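Local coordinates for protein filamentous hemagglutinin (PDB 1RWR) that probably directs the export of the Bordetella pertussis adhesin across the outer membrane in the two-partner secretion pathway, through its beta-helical TPS domain, at residues I102-N107 with T123-R128; L138-G143 with D161-L166. One frame throughout, in Å; residues are numbered along the deposited sequence.

Contact 1 (I102-N107 with T123-R128); sequences IIANPN and TLTTGR
The flat guanidinium of Arg128 has CG of Pro106 on one face, 3.6 Å above its plane and over its centre, with the arginine chain and the proline ring crossing at about a right angle. NH1 forms a salt bridge with Glu79 and a hydrogen bond to Val80 O. CG of Arg128 lies anti to the backbone N (chi1 179°), and bends at chi2 and chi3 then fold the chain back over the proline. The second flat group, the amide of Asn105, is held at both ends: OD1 takes the backbone N of Asn107 (2.9 Å) from above the carbonyl plane, forming an Asx turn, while ND2 reaches Ser84 and Ser86.

Before these turns, residues 102-104 and 123-125, the ends of strands 99-104 and 119-125, run parallel, 7° apart, as adjacent rungs of the right-handed beta-helix. Ile103 N donates to Thr123 O (2.9 Å), Thr125 N to Ile103 O (2.9 Å), and Asn105 N to Thr125 O (2.9 Å). On one side of the sheet Ile103 and Leu124 lie alongside each other, pointing the same way, with CD2 of Leu124 against CB of Ile103 at 3.9 Å. The opposite side is tight: CB of Ala104 and CG2 of Thr125 are 3.5 Å apart. The torsion of Thr125 (chi1 -172°) sets OG1 anti to its backbone N, where it accepts from Gly127 N in an ST turn and itself donates a hydrogen bond to Val163 O.

Gly127 O is buried without a polar partner, with CB of Ala104 at 3.5 Å. Chemically, then, the rungs are joined by backbone hydrogen bonds and aliphatic side-chain contacts, whereas the turns use side-chain polar groups; the carboxylate of Glu79 would be expected to offset the arginine's positive charge beside the proline.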
# COMPACT_ATOMS: atom_id res chain seq x y z
N ILE A 102 7.44 2.94 -1.37
CA ILE A 102 6.91 2.74 -0.03
C ILE A 102 6.62 4.11 0.54
O ILE A 102 7.53 4.95 0.62
CB ILE A 102 7.94 2.02 0.90
CG1 ILE A 102 8.45 0.70 0.31
CG2 ILE A 102 7.31 1.76 2.24
CD1 ILE A 102 9.59 0.83 -0.64
N ILE A 103 5.37 4.32 0.93
CA ILE A 103 4.93 5.56 1.57
C ILE A 103 4.52 5.21 3.00
O ILE A 103 3.60 4.45 3.23
CB ILE A 103 3.76 6.23 0.82
CG1 ILE A 103 4.01 6.39 -0.70
CG2 ILE A 103 3.44 7.61 1.48
CD1 ILE A 103 5.15 7.15 -1.04
N ALA A 104 5.22 5.75 3.97
CA ALA A 104 5.04 5.43 5.40
C ALA A 104 4.69 6.66 6.20
O ALA A 104 5.47 7.62 6.27
CB ALA A 104 6.30 4.77 5.95
N ASN A 105 3.53 6.64 6.85
CA ASN A 105 3.14 7.73 7.71
C ASN A 105 2.32 7.15 8.89
O ASN A 105 1.15 6.80 8.73
CB ASN A 105 2.35 8.77 6.92
CG ASN A 105 2.04 10.02 7.77
OD1 ASN A 105 2.14 9.96 9.02
ND2 ASN A 105 1.67 11.11 7.13
N PRO A 106 2.93 7.00 10.06
CA PRO A 106 2.21 6.47 11.22
C PRO A 106 0.96 7.25 11.63
O PRO A 106 0.12 6.69 12.30
CB PRO A 106 3.27 6.47 12.32
CG PRO A 106 4.53 6.26 11.56
CD PRO A 106 4.38 7.13 10.33
N ASN A 107 0.85 8.49 11.20
CA ASN A 107 -0.32 9.30 11.53
C ASN A 107 -1.55 8.96 10.72
O ASN A 107 -2.67 9.35 11.08
CB ASN A 107 0.02 10.76 11.35
CG ASN A 107 1.23 11.15 12.17
OD1 ASN A 107 1.22 10.99 13.42
ND2 ASN A 107 2.28 11.58 11.51
N THR A 123 3.72 -0.00 -1.69
CA THR A 123 3.29 -0.25 -0.31
C THR A 123 2.89 1.05 0.36
O THR A 123 3.67 2.04 0.33
CB THR A 123 4.46 -0.84 0.44
OG1 THR A 123 4.98 -1.98 -0.27
CG2 THR A 123 4.10 -1.26 1.86
N LEU A 124 1.69 1.07 0.95
CA LEU A 124 1.19 2.18 1.75
C LEU A 124 1.11 1.70 3.17
O LEU A 124 0.48 0.67 3.44
CB LEU A 124 -0.18 2.61 1.27
CG LEU A 124 -0.25 3.03 -0.19
CD1 LEU A 124 -1.69 3.52 -0.49
CD2 LEU A 124 0.82 4.10 -0.49
N THR A 125 1.77 2.39 4.08
CA THR A 125 1.90 1.87 5.43
C THR A 125 1.81 2.97 6.49
O THR A 125 2.22 4.11 6.26
CB THR A 125 3.20 0.99 5.58
OG1 THR A 125 3.19 0.35 6.85
CG2 THR A 125 4.44 1.84 5.56
N THR A 126 1.26 2.63 7.65
CA THR A 126 1.43 3.48 8.83
C THR A 126 2.51 2.95 9.75
O THR A 126 2.67 3.45 10.86
CB THR A 126 0.14 3.64 9.62
OG1 THR A 126 -0.29 2.34 10.11
CG2 THR A 126 -0.94 4.15 8.72
N GLY A 127 3.28 1.97 9.28
CA GLY A 127 4.46 1.51 10.03
C GLY A 127 5.62 2.48 10.04
O GLY A 127 5.85 3.23 9.07
N ARG A 128 6.37 2.49 11.15
CA ARG A 128 7.61 3.20 11.22
C ARG A 128 8.72 2.33 10.59
O ARG A 128 8.93 1.21 11.03
CB ARG A 128 7.95 3.52 12.67
CG ARG A 128 9.23 4.22 12.85
CD ARG A 128 9.22 5.60 12.25
NE ARG A 128 8.38 6.57 12.98
CZ ARG A 128 7.84 7.64 12.44
NH1 ARG A 128 8.00 7.91 11.11
NH2 ARG A 128 7.13 8.45 13.20

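Contact 2 (L138-G143 with D161-L166); sequences LDVQQG and DVVARL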
# COMPACT_ATOMS: atom_id res chain seq x y z
N LEU A 138 8.85 -2.69 8.67
CA LEU A 138 7.83 -1.69 8.94
C LEU A 138 7.17 -2.06 10.24
O LEU A 138 6.49 -3.09 10.29
CB LEU A 138 6.79 -1.69 7.81
CG LEU A 138 7.37 -1.33 6.44
CD1 LEU A 138 6.38 -1.59 5.34
CD2 LEU A 138 7.88 0.12 6.41
N ASP A 139 7.32 -1.26 11.27
CA ASP A 139 6.74 -1.59 12.57
C ASP A 139 5.46 -0.81 12.74
O ASP A 139 5.46 0.38 13.03
CB ASP A 139 7.70 -1.26 13.69
CG ASP A 139 8.83 -2.22 13.75
OD1 ASP A 139 8.58 -3.42 13.51
OD2 ASP A 139 9.98 -1.83 14.00
N VAL A 140 4.38 -1.53 12.54
CA VAL A 140 3.05 -0.96 12.67
C VAL A 140 2.56 -1.04 14.10
O VAL A 140 2.32 -2.13 14.62
CB VAL A 140 2.04 -1.71 11.75
CG1 VAL A 140 0.70 -1.04 11.88
CG2 VAL A 140 2.52 -1.69 10.31
N GLN A 141 2.38 0.11 14.72
CA GLN A 141 1.78 0.20 16.04
C GLN A 141 0.57 1.11 16.09
O GLN A 141 -0.18 1.06 17.06
CB GLN A 141 2.81 0.65 17.05
CG GLN A 141 3.92 -0.39 17.18
CD GLN A 141 4.97 0.04 18.11
OE1 GLN A 141 5.76 0.92 17.79
NE2 GLN A 141 4.96 -0.52 19.30
N GLN A 142 0.37 1.93 15.08
CA GLN A 142 -0.76 2.84 15.04
C GLN A 142 -1.08 3.23 13.62
O GLN A 142 -0.30 2.93 12.73
CB GLN A 142 -0.48 4.10 15.83
CG GLN A 142 0.68 4.94 15.30
CD GLN A 142 0.99 6.11 16.19
OE1 GLN A 142 1.98 6.11 16.91
NE2 GLN A 142 0.13 7.09 16.18
N GLY A 143 -2.22 3.88 13.42
CA GLY A 143 -2.56 4.53 12.16
C GLY A 143 -3.54 3.77 11.34
O GLY A 143 -3.54 2.54 11.31
N ASP A 161 0.32 -3.27 -1.57
CA ASP A 161 0.19 -3.68 -0.17
C ASP A 161 -0.20 -2.48 0.64
O ASP A 161 0.36 -1.36 0.47
CB ASP A 161 1.51 -4.19 0.40
CG ASP A 161 1.88 -5.58 -0.04
OD1 ASP A 161 1.12 -6.22 -0.83
OD2 ASP A 161 2.94 -6.12 0.41
N VAL A 162 -1.15 -2.71 1.53
CA VAL A 162 -1.62 -1.72 2.51
C VAL A 162 -1.40 -2.34 3.88
O VAL A 162 -1.97 -3.40 4.19
CB VAL A 162 -3.09 -1.40 2.35
CG1 VAL A 162 -3.52 -0.43 3.44
CG2 VAL A 162 -3.39 -0.79 1.00
N VAL A 163 -0.53 -1.72 4.68
CA VAL A 163 -0.06 -2.30 5.94
C VAL A 163 -0.21 -1.27 7.06
O VAL A 163 0.49 -0.26 7.09
CB VAL A 163 1.43 -2.75 5.78
CG1 VAL A 163 1.89 -3.48 7.04
CG2 VAL A 163 1.57 -3.65 4.55
N ALA A 164 -1.18 -1.45 7.94
CA ALA A 164 -1.58 -0.38 8.87
C ALA A 164 -2.20 -0.99 10.10
O ALA A 164 -2.47 -2.21 10.14
CB ALA A 164 -2.55 0.58 8.21
N ARG A 165 -2.45 -0.18 11.13
CA ARG A 165 -3.08 -0.73 12.31
C ARG A 165 -4.52 -1.08 12.00
O ARG A 165 -4.99 -2.14 12.38
CB ARG A 165 -2.96 0.20 13.51
CG ARG A 165 -3.31 -0.45 14.86
CD ARG A 165 -2.24 -1.49 15.29
NE ARG A 165 -2.64 -2.37 16.38
CZ ARG A 165 -2.48 -2.11 17.71
NH1 ARG A 165 -2.07 -0.94 18.16
NH2 ARG A 165 -2.83 -3.02 18.60
N LEU A 166 -5.19 -0.15 11.34
CA LEU A 166 -6.55 -0.33 10.84
C LEU A 166 -6.63 0.04 9.37
O LEU A 166 -5.91 0.91 8.89
CB LEU A 166 -7.53 0.57 11.59
CG LEU A 166 -7.63 0.41 13.11
CD1 LEU A 166 -8.55 1.50 13.67
CD2 LEU A 166 -8.12 -0.99 13.55
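Arg165 leans along the backbone of Gln141 to Gly143 for most of its length. Its CB sits 3.3 Å from Gly143 O and also against the carbonyl carbon of Gln142. CG, anti to the backbone N (chi1 -167°), passes over CA of Gln142, and the bend at chi2 turns CD toward the carbonyl of Gln141, with CD 3.7 Å from Gln141 O. At the tip NH1 donates to that same oxygen over 3.0 Å, along a bent path of 137°; the donor stands above the carbonyl plane, 41° out of it. NH1 is also hydrogen-bonded to Ala207 O, and NE pairs with Asp236 in a salt bridge, so NH1 and NE both have further partners beyond the two segments.

The contact falls where two elements of the fold meet. Strand 135-140 belongs to an antiparallel sheet that lies against the beta-helix, and its chain then returns through Gly143 to strand 144-147, whose parallel neighbour in the next coil is 166-169. Gly143 O takes Leu166 N at 3.2 Å in a nearly straight bond, and Arg165 N adds a weak one at 2.9 Å, so one carbonyl gathers two successive amides at the corner between strands 159-164 and 166-169.

Nearer the sheet, Val140 packs against Val163 and Ala164. Its CG2 meets CG1 of Val163 at 3.8 Å, the two side chains crossing at a slant. The other branch presses on the backbone instead, Val140 CG1 lying 3.4 Å from Ala164 C and about as close to Arg165 N.

How the contacts relate
From the N terminus, the chain first passes through 102-107, at the end of strand 99-104, and after fifteen intervening residues returns beside it at 123-128, where contact 1 closes one coil of the helix. It then runs directly into hairpin strands 128-132 and 135-140. Contact 2 opens at the end of that excursion and closes seventeen residues later at 161-166. The two loops are in series, neither enclosing nor crossing the other. Strands 119-125 and 159-164 are neighbours in the long parallel sheet, and a threonine hydroxyl bridges the contacts, Thr126 OG1 to Gln142 O. Successive coils and the extra-helical hairpin are thereby tied together.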